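Local coordinates for protein UDP-N-acetylglucosamine pyrophosphorylase (Entamoeba histolytica, PDB 3OC9) that probably catalyses the uridylyl transfer from UTP to N-acetylglucosamine 1-phosphate that yields UDP-N-acetylglucosamine and diphosphate, at residues A[357-360]-A[361-365]; A[382-385]-A[386-390]. All blocks are in the same frame, centred on the assembly; numbering follows the deposited sequence.

Contact 1: residues A[357-360]-A[361-365]; sequences LNIY and YLKKA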
ATOM      1  N   LEU A 357       0.207 -18.246  -6.034  1.00 26.38           N
ATOM      2  CA  LEU A 357       0.100 -18.179  -4.568  1.00 25.96           C
ATOM      3  C   LEU A 357      -0.999 -19.120  -4.012  1.00 26.07           C
ATOM      4  O   LEU A 357      -0.782 -19.832  -3.006  1.00 26.50           O
ATOM      5  CB  LEU A 357      -0.135 -16.722  -4.107  1.00 24.81           C
ATOM      6  CG  LEU A 357      -0.243 -16.485  -2.596  1.00 24.48           C
ATOM      7  CD1 LEU A 357       1.011 -16.980  -1.848  1.00 24.02           C
ATOM      8  CD2 LEU A 357      -0.529 -14.984  -2.293  1.00 24.48           C
ATOM      9  N   ASN A 358      -2.167 -19.126  -4.653  1.00 25.74           N
ATOM     10  CA  ASN A 358      -3.300 -19.920  -4.177  1.00 27.17           C
ATOM     11  C   ASN A 358      -3.028 -21.446  -4.255  1.00 28.38           C
ATOM     12  O   ASN A 358      -3.414 -22.211  -3.357  1.00 29.20           O
ATOM     13  CB  ASN A 358      -4.596 -19.533  -4.923  1.00 27.20           C
ATOM     14  CG  ASN A 358      -5.078 -18.119  -4.584  1.00 27.33           C
ATOM     15  OD1 ASN A 358      -4.727 -17.565  -3.541  1.00 25.82           O
ATOM     16  ND2 ASN A 358      -5.893 -17.543  -5.463  1.00 27.25           N
ATOM     17  N   ILE A 359      -2.318 -21.863  -5.299  1.00 29.22           N
ATOM     18  CA  ILE A 359      -1.838 -23.266  -5.423  1.00 30.72           C
ATOM     19  C   ILE A 359      -0.874 -23.654  -4.281  1.00 30.68           C
ATOM     20  O   ILE A 359      -1.030 -24.718  -3.649  1.00 31.24           O
ATOM     21  CB  ILE A 359      -1.179 -23.509  -6.801  1.00 31.04           C
ATOM     22  CG1 ILE A 359      -2.220 -23.348  -7.912  1.00 32.64           C
ATOM     23  CG2 ILE A 359      -0.503 -24.894  -6.859  1.00 32.85           C
ATOM     24  CD1 ILE A 359      -1.623 -23.299  -9.313  1.00 33.88           C
ATOM     25  N   TYR A 360       0.102 -22.784  -4.011  1.00 29.93           N
ATOM     26  CA  TYR A 360       1.013 -22.934  -2.869  1.00 30.37           C
ATOM     27  C   TYR A 360       0.271 -23.112  -1.529  1.00 30.27           C
ATOM     28  O   TYR A 360       0.623 -24.005  -0.741  1.00 31.24           O
ATOM     29  CB  TYR A 360       2.036 -21.764  -2.831  1.00 29.49           C
ATOM     30  CG  TYR A 360       2.874 -21.652  -1.543  1.00 31.66           C
ATOM     31  CD1 TYR A 360       4.062 -22.377  -1.392  1.00 34.00           C
ATOM     32  CD2 TYR A 360       2.478 -20.812  -0.492  1.00 30.85           C
ATOM     33  CE1 TYR A 360       4.831 -22.273  -0.226  1.00 35.53           C
ATOM     34  CE2 TYR A 360       3.239 -20.708   0.687  1.00 33.32           C
ATOM     35  CZ  TYR A 360       4.411 -21.439   0.810  1.00 35.27           C
ATOM     36  OH  TYR A 360       5.177 -21.350   1.965  1.00 39.02           O
ATOM     37  N   TYR A 361      -0.746 -22.281  -1.265  1.00 29.67           N
ATOM     38  CA  TYR A 361      -1.505 -22.366  -0.003  1.00 30.03           C
ATOM     39  C   TYR A 361      -2.285 -23.710   0.107  1.00 31.32           C
ATOM     40  O   TYR A 361      -2.317 -24.349   1.180  1.00 31.13           O
ATOM     41  CB  TYR A 361      -2.442 -21.154   0.166  1.00 28.79           C
ATOM     42  CG  TYR A 361      -1.756 -19.850   0.640  1.00 27.30           C
ATOM     43  CD1 TYR A 361      -0.630 -19.883   1.489  1.00 26.96           C
ATOM     44  CD2 TYR A 361      -2.276 -18.594   0.272  1.00 25.57           C
ATOM     45  CE1 TYR A 361      -0.012 -18.669   1.946  1.00 25.66           C
ATOM     46  CE2 TYR A 361      -1.665 -17.383   0.720  1.00 25.72           C
ATOM     47  CZ  TYR A 361      -0.541 -17.441   1.556  1.00 26.15           C
ATOM     48  OH  TYR A 361       0.071 -16.259   1.999  1.00 25.94           O
ATOM     49  N   LEU A 362      -2.889 -24.143  -0.996  1.00 31.80           N
ATOM     50  CA  LEU A 362      -3.565 -25.453  -1.025  1.00 33.40           C
ATOM     51  C   LEU A 362      -2.624 -26.622  -0.672  1.00 34.98           C
ATOM     52  O   LEU A 362      -3.005 -27.507   0.097  1.00 35.56           O
ATOM     53  CB  LEU A 362      -4.260 -25.700  -2.373  1.00 33.50           C
ATOM     54  CG  LEU A 362      -5.608 -25.011  -2.619  1.00 33.99           C
ATOM     55  CD1 LEU A 362      -6.019 -25.066  -4.113  1.00 34.35           C
ATOM     56  CD2 LEU A 362      -6.747 -25.556  -1.725  1.00 33.43           C
ATOM     57  N   LYS A 363      -1.407 -26.604  -1.213  1.00 35.93           N
ATOM     58  CA  LYS A 363      -0.393 -27.637  -0.922  1.00 38.13           C
ATOM     59  C   LYS A 363       0.125 -27.580   0.525  1.00 38.78           C
ATOM     60  O   LYS A 363       0.411 -28.618   1.135  1.00 39.37           O
ATOM     61  CB  LYS A 363       0.773 -27.557  -1.917  1.00 38.28           C
ATOM     62  CG  LYS A 363       0.384 -27.893  -3.370  1.00 39.90           C
ATOM     63  CD  LYS A 363       1.559 -27.671  -4.327  1.00 43.31           C
ATOM     64  CE  LYS A 363       1.113 -27.856  -5.775  1.00 44.99           C
ATOM     65  NZ  LYS A 363       2.182 -27.528  -6.769  1.00 48.44           N
ATOM     66  N   LYS A 364       0.240 -26.370   1.074  1.00 38.33           N
ATOM     67  CA  LYS A 364       0.680 -26.194   2.455  1.00 39.04           C
ATOM     68  C   LYS A 364      -0.382 -26.739   3.439  1.00 39.44           C
ATOM     69  O   LYS A 364      -0.051 -27.152   4.567  1.00 40.06           O
ATOM     70  CB  LYS A 364       1.015 -24.713   2.715  1.00 38.25           C
ATOM     71  CG  LYS A 364       1.801 -24.428   3.990  1.00 40.30           C
ATOM     72  CD  LYS A 364       2.255 -22.955   4.056  1.00 41.51           C
ATOM     73  CE  LYS A 364       3.020 -22.660   5.344  1.00 43.65           C
ATOM     74  NZ  LYS A 364       3.830 -21.413   5.203  1.00 45.20           N
ATOM     75  N   ALA A 365      -1.644 -26.748   3.005  1.00 39.03           N
ATOM     76  CA  ALA A 365      -2.748 -27.248   3.819  1.00 39.70           C
ATOM     77  C   ALA A 365      -2.936 -28.779   3.701  1.00 40.89           C
ATOM     78  O   ALA A 365      -3.803 -29.355   4.362  1.00 41.11           O
ATOM     79  CB  ALA A 365      -4.048 -26.507   3.476  1.00 39.40           C
TER
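The last two turns of helix 347-364 bring Leu-357 and Tyr-361, one turn apart, into a CH-pi contact. Leu-357 CD1 lies over one face of the Tyr-361 ring, 4.0 Å from its centroid and shifted toward the rim, while CG of the same leucine meets Tyr-361 CE2 at 3.7 Å. With CG anti to its own carbonyl carbon (chi1 -78°), Tyr-361 sends its ring back along the helix to reach this methyl. The Tyr-360 ring lies obliquely to that of Tyr-361, the planes 51° apart, and CD2 of Tyr-360 approaches CD1 of Tyr-361 to 3.8 Å. Beyond that pair, Lys-364 runs extended alongside the Tyr-360 ring and ends with NZ 3.5 Å from the phenol OH of Tyr-360. On another side of the helix, Lys-363 CE rests on Ile-359 CG2 at 3.5 Å. Four successive i to i+4 backbone bonds, from Tyr-361 N to Leu-357 O through Lys-364 N to Tyr-360 O, set this spacing. Outside the segments, Asn-358 ND2 donates to the carbonyl of Cys-377, Ile-359 and Leu-362 pack on strands 368-370 and 377-379, and Leu-357 and both tyrosines touch helix 329-332.

Contact 2: residues A[382-385]-A[386-390]; sequences RKSF and EEEGL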
ATOM      1  N   ARG A 382     -12.385 -13.247   1.310  1.00 28.71           N
ATOM      2  CA  ARG A 382     -13.313 -13.445   2.433  1.00 29.77           C
ATOM      3  C   ARG A 382     -13.159 -14.826   3.116  1.00 29.81           C
ATOM      4  O   ARG A 382     -13.485 -14.976   4.300  1.00 30.46           O
ATOM      5  CB  ARG A 382     -14.776 -13.178   1.997  1.00 30.25           C
ATOM      6  CG  ARG A 382     -15.825 -13.267   3.103  1.00 32.85           C
ATOM      7  CD  ARG A 382     -15.730 -12.103   4.107  1.00 34.60           C
ATOM      8  NE  ARG A 382     -16.598 -12.288   5.275  1.00 36.51           N
ATOM      9  CZ  ARG A 382     -16.289 -12.993   6.365  1.00 36.87           C
ATOM     10  NH1 ARG A 382     -15.115 -13.613   6.476  1.00 35.12           N
ATOM     11  NH2 ARG A 382     -17.167 -13.073   7.363  1.00 37.00           N
ATOM     12  N   LYS A 383     -12.624 -15.804   2.382  1.00 29.97           N
ATOM     13  CA  LYS A 383     -12.524 -17.213   2.839  1.00 30.60           C
ATOM     14  C   LYS A 383     -11.215 -17.685   3.527  1.00 29.84           C
ATOM     15  O   LYS A 383     -11.256 -18.596   4.365  1.00 29.42           O
ATOM     16  CB  LYS A 383     -12.839 -18.163   1.673  1.00 31.68           C
ATOM     17  CG  LYS A 383     -14.220 -17.962   1.040  1.00 35.00           C
ATOM     18  CD  LYS A 383     -15.356 -18.435   1.940  1.00 39.77           C
ATOM     19  CE  LYS A 383     -15.509 -19.954   1.918  1.00 44.05           C
ATOM     20  NZ  LYS A 383     -16.675 -20.377   2.750  1.00 46.38           N
ATOM     21  N   SER A 384     -10.069 -17.101   3.164  1.00 28.46           N
ATOM     22  CA  SER A 384      -8.763 -17.501   3.728  1.00 27.67           C
ATOM     23  C   SER A 384      -7.802 -16.289   3.664  1.00 27.09           C
ATOM     24  O   SER A 384      -7.799 -15.555   2.676  1.00 26.56           O
ATOM     25  CB  SER A 384      -8.182 -18.732   2.980  1.00 28.44           C
ATOM     26  OG  SER A 384      -7.134 -19.384   3.703  1.00 28.23           O
ATOM     27  N   PHE A 385      -7.025 -16.086   4.731  1.00 26.00           N
ATOM     28  CA  PHE A 385      -5.995 -15.030   4.795  1.00 24.89           C
ATOM     29  C   PHE A 385      -4.650 -15.558   4.261  1.00 25.45           C
ATOM     30  O   PHE A 385      -4.095 -15.010   3.289  1.00 25.08           O
ATOM     31  CB  PHE A 385      -5.900 -14.495   6.242  1.00 24.97           C
ATOM     32  CG  PHE A 385      -4.748 -13.516   6.493  1.00 23.24           C
ATOM     33  CD1 PHE A 385      -4.715 -12.272   5.861  1.00 22.41           C
ATOM     34  CD2 PHE A 385      -3.711 -13.851   7.364  1.00 23.36           C
ATOM     35  CE1 PHE A 385      -3.649 -11.359   6.103  1.00 22.79           C
ATOM     36  CE2 PHE A 385      -2.645 -12.947   7.609  1.00 23.32           C
ATOM     37  CZ  PHE A 385      -2.618 -11.706   6.962  1.00 22.27           C
ATOM     38  N   GLU A 386      -4.117 -16.592   4.915  1.00 25.22           N
ATOM     39  CA  GLU A 386      -2.972 -17.368   4.405  1.00 25.54           C
ATOM     40  C   GLU A 386      -3.577 -18.738   4.005  1.00 26.65           C
ATOM     41  O   GLU A 386      -4.507 -18.752   3.177  1.00 26.07           O
ATOM     42  CB  GLU A 386      -1.825 -17.438   5.435  1.00 26.52           C
ATOM     43  CG  GLU A 386      -1.218 -16.018   5.728  1.00 25.16           C
ATOM     44  CD  GLU A 386      -0.448 -15.863   7.045  1.00 30.46           C
ATOM     45  OE1 GLU A 386      -0.664 -16.642   8.007  1.00 30.52           O
ATOM     46  OE2 GLU A 386       0.379 -14.913   7.126  1.00 28.15           O
ATOM     47  N   GLU A 387      -3.120 -19.848   4.590  1.00 27.70           N
ATOM     48  CA  GLU A 387      -3.715 -21.187   4.276  1.00 29.73           C
ATOM     49  C   GLU A 387      -4.749 -21.710   5.300  1.00 30.43           C
ATOM     50  O   GLU A 387      -5.317 -22.828   5.138  1.00 31.21           O
ATOM     51  CB  GLU A 387      -2.593 -22.230   4.016  1.00 30.70           C
ATOM     52  CG  GLU A 387      -1.966 -22.897   5.256  1.00 33.36           C
ATOM     53  CD  GLU A 387      -0.925 -22.046   5.998  1.00 37.27           C
ATOM     54  OE1 GLU A 387      -0.868 -20.802   5.826  1.00 35.77           O
ATOM     55  OE2 GLU A 387      -0.144 -22.648   6.771  1.00 39.48           O
ATOM     56  N   GLU A 388      -5.022 -20.916   6.332  1.00 30.05           N
ATOM     57  CA  GLU A 388      -5.802 -21.398   7.496  1.00 30.46           C
ATOM     58  C   GLU A 388      -7.285 -21.718   7.227  1.00 31.27           C
ATOM     59  O   GLU A 388      -7.914 -22.462   8.006  1.00 31.63           O
ATOM     60  CB  GLU A 388      -5.629 -20.453   8.712  1.00 30.67           C
ATOM     61  CG  GLU A 388      -6.572 -19.229   8.770  1.00 29.16           C
ATOM     62  CD  GLU A 388      -6.379 -18.247   7.609  1.00 28.29           C
ATOM     63  OE1 GLU A 388      -5.214 -18.001   7.212  1.00 26.78           O
ATOM     64  OE2 GLU A 388      -7.403 -17.737   7.092  1.00 27.54           O
ATOM     65  N   GLY A 389      -7.844 -21.190   6.135  1.00 30.59           N
ATOM     66  CA  GLY A 389      -9.249 -21.473   5.789  1.00 31.65           C
ATOM     67  C   GLY A 389      -9.449 -22.698   4.906  1.00 32.27           C
ATOM     68  O   GLY A 389     -10.575 -22.981   4.470  1.00 32.31           O
ATOM     69  N   LEU A 390      -8.366 -23.433   4.662  1.00 32.55           N
ATOM     70  CA  LEU A 390      -8.358 -24.484   3.647  1.00 34.52           C
ATOM     71  C   LEU A 390      -8.170 -25.888   4.246  1.00 36.56           C
ATOM     72  O   LEU A 390      -7.875 -26.838   3.516  1.00 37.32           O
ATOM     73  CB  LEU A 390      -7.280 -24.200   2.589  1.00 33.68           C
ATOM     74  CG  LEU A 390      -7.243 -22.782   1.972  1.00 32.20           C
ATOM     75  CD1 LEU A 390      -5.989 -22.629   1.122  1.00 31.58           C
ATOM     76  CD2 LEU A 390      -8.502 -22.465   1.162  1.00 33.47           C
TER
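The carboxylate of Glu-388 faces the backbone of Phe-385 and Glu-386 with both oxygens at once. OE2 of Glu-388 accepts from Phe-385 N at 2.9 Å in an almost straight bond (177°), and OE1 of Glu-388 takes Glu-386 N at 2.9 Å; each oxygen uses its syn lone pair, so two consecutive amides hold the group in a two-pronged grip that restrains its rotation. A chi1 of 85°, which sets CG between the backbone N and the carbonyl carbon, and a bend at chi2 fold the chain back to reach them. OE2 also forms a salt bridge with Arg-78, which should stabilise the negative charge. The arrangement belongs to the irregular loop between strands 377-379 and 397-399, where the backbone doubles back and the Ser-384 hydroxyl reaches across to the returning arm. OG of Ser-384 donates to Glu-386 O at 2.8 Å, from above the carbonyl plane, and accepts from Gly-389 N at 3.1 Å. Gly-389 brings its backbone close against Ser-384, their CA atoms 4.5 Å apart. Phe-385 and Glu-386 extend side by side in the same direction, ring and carboxylate planes 30° apart, with CE2 of Phe-385 3.6 Å from OE2 of Glu-386. That oxygen makes a salt bridge to Lys-192, while the phenylalanine ring packs on Leu-79 and Leu-82 of helix 68-87.

Both contacts are local, partly buried and peripheral, their centres about 24 and 21 Å from that of the chain. Contact 1 grades from buried Leu-357, Asn-358 and Leu-362 to exposed Lys-363 and Lys-364; contact 2 buries Ser-384, Phe-385 and Leu-390 and exposes Lys-383. In contact 1 the helix satisfies its own backbone, leaving side chains mostly apolar and aromatic contacts, whereas in contact 2 serine and glutamate side chains take up backbone groups of an irregular loop. The two touch directly: Tyr-361 CD2 lies 3.7 Å from Glu-386 O, and Lys-364 CE 3.5 Å from Glu-387 OE2. The loop meets helix 347-364 through Glu-386, Glu-387 and Leu-390, and helix 68-87 through Arg-382 and Glu-388.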